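PDB 2VLA: restriction endonuclease r.bpuji from Bacillus pumilus, which probably acts as a DNA-cleaving restriction endonuclease, represented here by its recognition domain, which binds the cognate DNA sequence. Local coordinates for residues Pro139-Val144 against Tyr162-Ser167. Numbering follows the deposited sequence.
Sequences PYILQV and YYVLNS
Ile141, on helix 137-150, and Val164, in the last turn of helix 157-165, bring the two backbones closest, with their CA atoms 7.6 Å apart and no hydrogen bond between the segments. Val164 makes most of the contacts. Its short branched side chain suits a place facing three residues at once: CG1 lies 4.0 Å from CD1 of Tyr140, approaching the ring obliquely, and 4.3 Å from CG1 of Ile141, while CG2 meets CG2 of Val144 at 4.3 Å. Tyr140 and Val144 lie one helical turn apart. The contact joins two consecutive helices of the recognition domain through five buried residues, about 11 Å from the bound DNA at the nearest atom. Ile141 adds reach: with CG1 anti to its carbonyl carbon (chi1 -71°), the longer branch carries Ile141 CD1 to 3.9 Å from Leu165 CD1 and about as far from Leu165 CD2, the two side chains meeting nearly at right angles. Leu165 also packs on Ile210 of helix 203-219, whereas Ile141 rests on Leu217 of that helix. A tyrosine serves at position 140 because ring carbons CD1 and CE1 offer Val164 an apolar surface while its OH, beside a bound polyether probably from the crystallisation liquor, is hydrogen-bonded to Ile175 O.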
ATOM      1  N   PRO A 139       0.575   6.055  -8.215  1.00 10.59           N
ATOM      2  CA  PRO A 139       0.652   6.981  -9.322  1.00 10.90           C
ATOM      3  C   PRO A 139       1.478   8.240  -8.992  1.00 10.82           C
ATOM      4  O   PRO A 139       2.286   8.685  -9.800  1.00 10.64           O
ATOM      5  CB  PRO A 139      -0.823   7.310  -9.587  1.00 11.19           C
ATOM      6  CG  PRO A 139      -1.529   6.050  -9.214  1.00 11.68           C
ATOM      7  CD  PRO A 139      -0.793   5.563  -7.992  1.00 10.26           C
ATOM      8  N   TYR A 140       1.271   8.795  -7.811  1.00 10.18           N
ATOM      9  CA  TYR A 140       1.937  10.004  -7.447  1.00 10.40           C
ATOM     10  C   TYR A 140       3.474   9.817  -7.370  1.00 10.02           C
ATOM     11  O   TYR A 140       4.246  10.605  -7.893  1.00 10.42           O
ATOM     12  CB  TYR A 140       1.384  10.562  -6.129  1.00 10.90           C
ATOM     13  CG  TYR A 140       1.775  11.995  -5.887  1.00 10.30           C
ATOM     14  CD1 TYR A 140       2.968  12.299  -5.285  1.00 10.75           C
ATOM     15  CD2 TYR A 140       0.963  13.067  -6.327  1.00 11.55           C
ATOM     16  CE1 TYR A 140       3.354  13.565  -5.091  1.00 12.24           C
ATOM     17  CE2 TYR A 140       1.355  14.346  -6.128  1.00 12.95           C
ATOM     18  CZ  TYR A 140       2.551  14.607  -5.515  1.00 12.06           C
ATOM     19  OH  TYR A 140       3.012  15.877  -5.286  1.00 12.67           O
ATOM     20  N   ILE A 141       3.914   8.743  -6.686  1.00 10.06           N
ATOM     21  CA  ILE A 141       5.358   8.433  -6.574  1.00 10.20           C
ATOM     22  C   ILE A 141       5.972   8.274  -7.958  1.00 10.46           C
ATOM     23  O   ILE A 141       7.031   8.830  -8.257  1.00 10.54           O
ATOM     24  CB  ILE A 141       5.601   7.145  -5.745  1.00 11.14           C
ATOM     25  CG1 ILE A 141       5.309   7.391  -4.271  1.00 12.15           C
ATOM     26  CG2 ILE A 141       7.048   6.650  -5.914  1.00 11.93           C
ATOM     27  CD1 ILE A 141       5.010   6.122  -3.501  1.00 15.64           C
ATOM     28  N   LEU A 142       5.299   7.520  -8.818  1.00 10.56           N
ATOM     29  CA  LEU A 142       5.809   7.299 -10.142  1.00 10.81           C
ATOM     30  C   LEU A 142       5.945   8.647 -10.917  1.00 11.08           C
ATOM     31  O   LEU A 142       6.932   8.874 -11.599  1.00 11.17           O
ATOM     32  CB  LEU A 142       4.888   6.343 -10.898  1.00 10.86           C
ATOM     33  CG  LEU A 142       4.982   4.875 -10.420  1.00 10.92           C
ATOM     34  CD1 LEU A 142       3.931   4.080 -11.176  1.00 13.51           C
ATOM     35  CD2 LEU A 142       6.417   4.269 -10.630  1.00 11.89           C
ATOM     36  N   GLN A 143       4.953   9.541 -10.794  1.00 11.08           N
ATOM     37  CA  GLN A 143       5.073  10.822 -11.441  1.00 10.94           C
ATOM     38  C   GLN A 143       6.197  11.690 -10.861  1.00 10.63           C
ATOM     39  O   GLN A 143       6.896  12.375 -11.592  1.00 11.74           O
ATOM     40  CB  GLN A 143       3.744  11.574 -11.395  1.00 11.69           C
ATOM     41  CG  GLN A 143       3.740  12.904 -12.190  1.00 12.38           C
ATOM     42  CD  GLN A 143       3.811  12.693 -13.681  1.00 14.27           C
ATOM     43  OE1 GLN A 143       3.536  11.619 -14.179  1.00 16.34           O
ATOM     44  NE2 GLN A 143       4.038  13.775 -14.406  1.00 21.88           N
ATOM     45  N   VAL A 144       6.376  11.648  -9.539  1.00 10.90           N
ATOM     46  CA  VAL A 144       7.493  12.358  -8.916  1.00 10.66           C
ATOM     47  C   VAL A 144       8.846  11.833  -9.486  1.00 10.97           C
ATOM     48  O   VAL A 144       9.730  12.605  -9.828  1.00 10.94           O
ATOM     49  CB  VAL A 144       7.456  12.194  -7.379  1.00 11.50           C
ATOM     50  CG1 VAL A 144       8.800  12.600  -6.726  1.00 12.63           C
ATOM     51  CG2 VAL A 144       6.315  12.994  -6.775  1.00 12.45           C
ATOM     52  N   TYR A 162      10.292  12.016   3.216  1.00 11.00           N
ATOM     53  CA  TYR A 162      10.032  13.315   3.843  1.00 10.94           C
ATOM     54  C   TYR A 162       9.156  14.174   2.968  1.00 10.21           C
ATOM     55  O   TYR A 162       8.241  14.833   3.454  1.00 11.73           O
ATOM     56  CB  TYR A 162      11.346  14.050   4.102  1.00 12.10           C
ATOM     57  CG  TYR A 162      11.170  15.385   4.793  1.00 12.61           C
ATOM     58  CD1 TYR A 162      10.996  15.458   6.165  1.00 14.42           C
ATOM     59  CD2 TYR A 162      11.100  16.567   4.054  1.00 14.66           C
ATOM     60  CE1 TYR A 162      10.785  16.671   6.793  1.00 15.71           C
ATOM     61  CE2 TYR A 162      10.893  17.795   4.673  1.00 15.04           C
ATOM     62  CZ  TYR A 162      10.737  17.841   6.044  1.00 17.45           C
ATOM     63  OH  TYR A 162      10.546  19.061   6.669  1.00 20.70           O
ATOM     64  N   TYR A 163       9.476  14.202   1.687  1.00 10.45           N
ATOM     65  CA  TYR A 163       8.821  15.160   0.786  1.00 10.71           C
ATOM     66  C   TYR A 163       7.502  14.649   0.215  1.00 12.54           C
ATOM     67  O   TYR A 163       6.673  15.453  -0.243  1.00 12.62           O
ATOM     68  CB  TYR A 163       9.757  15.574  -0.342  1.00 11.12           C
ATOM     69  CG  TYR A 163      10.970  16.371   0.099  1.00 11.58           C
ATOM     70  CD1 TYR A 163      10.892  17.738   0.293  1.00 13.75           C
ATOM     71  CD2 TYR A 163      12.198  15.751   0.304  1.00 12.11           C
ATOM     72  CE1 TYR A 163      11.997  18.478   0.677  1.00 13.43           C
ATOM     73  CE2 TYR A 163      13.304  16.478   0.700  1.00 14.30           C
ATOM     74  CZ  TYR A 163      13.203  17.843   0.859  1.00 13.33           C
ATOM     75  OH  TYR A 163      14.323  18.548   1.246  1.00 16.57           O
ATOM     76  N   VAL A 164       7.289  13.337   0.227  1.00 10.54           N
ATOM     77  CA  VAL A 164       6.104  12.727  -0.389  1.00 10.88           C
ATOM     78  C   VAL A 164       5.275  11.915   0.607  1.00 10.22           C
ATOM     79  O   VAL A 164       4.205  12.363   1.027  1.00 10.85           O
ATOM     80  CB  VAL A 164       6.485  11.867  -1.604  1.00 10.82           C
ATOM     81  CG1 VAL A 164       5.260  11.191  -2.221  1.00 11.59           C
ATOM     82  CG2 VAL A 164       7.250  12.692  -2.617  1.00 12.55           C
ATOM     83  N   LEU A 165       5.814  10.780   1.108  1.00  9.90           N
ATOM     84  CA  LEU A 165       4.953   9.824   1.800  1.00 10.29           C
ATOM     85  C   LEU A 165       4.666  10.172   3.264  1.00 10.76           C
ATOM     86  O   LEU A 165       3.767   9.583   3.871  1.00 10.97           O
ATOM     87  CB  LEU A 165       5.480   8.407   1.680  1.00 10.21           C
ATOM     88  CG  LEU A 165       5.237   7.750   0.320  1.00 10.79           C
ATOM     89  CD1 LEU A 165       5.940   6.399   0.285  1.00 11.93           C
ATOM     90  CD2 LEU A 165       3.732   7.569   0.009  1.00 13.11           C
ATOM     91  N   ASN A 166       5.400  11.147   3.814  1.00  9.98           N
ATOM     92  CA  ASN A 166       5.121  11.679   5.141  1.00 10.33           C
ATOM     93  C   ASN A 166       4.764  13.175   5.120  1.00 11.03           C
ATOM     94  O   ASN A 166       4.697  13.795   6.152  1.00 11.38           O
ATOM     95  CB  ASN A 166       6.334  11.495   6.051  1.00 11.02           C
ATOM     96  CG  ASN A 166       5.950  11.181   7.519  1.00 10.66           C
ATOM     97  OD1 ASN A 166       5.405  10.119   7.813  1.00 11.26           O
ATOM     98  ND2 ASN A 166       6.254  12.111   8.428  1.00 11.71           N
ATOM     99  N   SER A 167       4.566  13.739   3.927  1.00 10.53           N
ATOM    100  CA  SER A 167       4.187  15.152   3.788  1.00 11.05           C
ATOM    101  C   SER A 167       2.665  15.299   3.833  1.00 12.20           C
ATOM    102  O   SER A 167       1.964  14.769   2.980  1.00 11.67           O
ATOM    103  CB  SER A 167       4.715  15.728   2.467  1.00 11.55           C
ATOM    104  OG  SER A 167       4.011  16.949   2.089  1.00 12.93           O
TER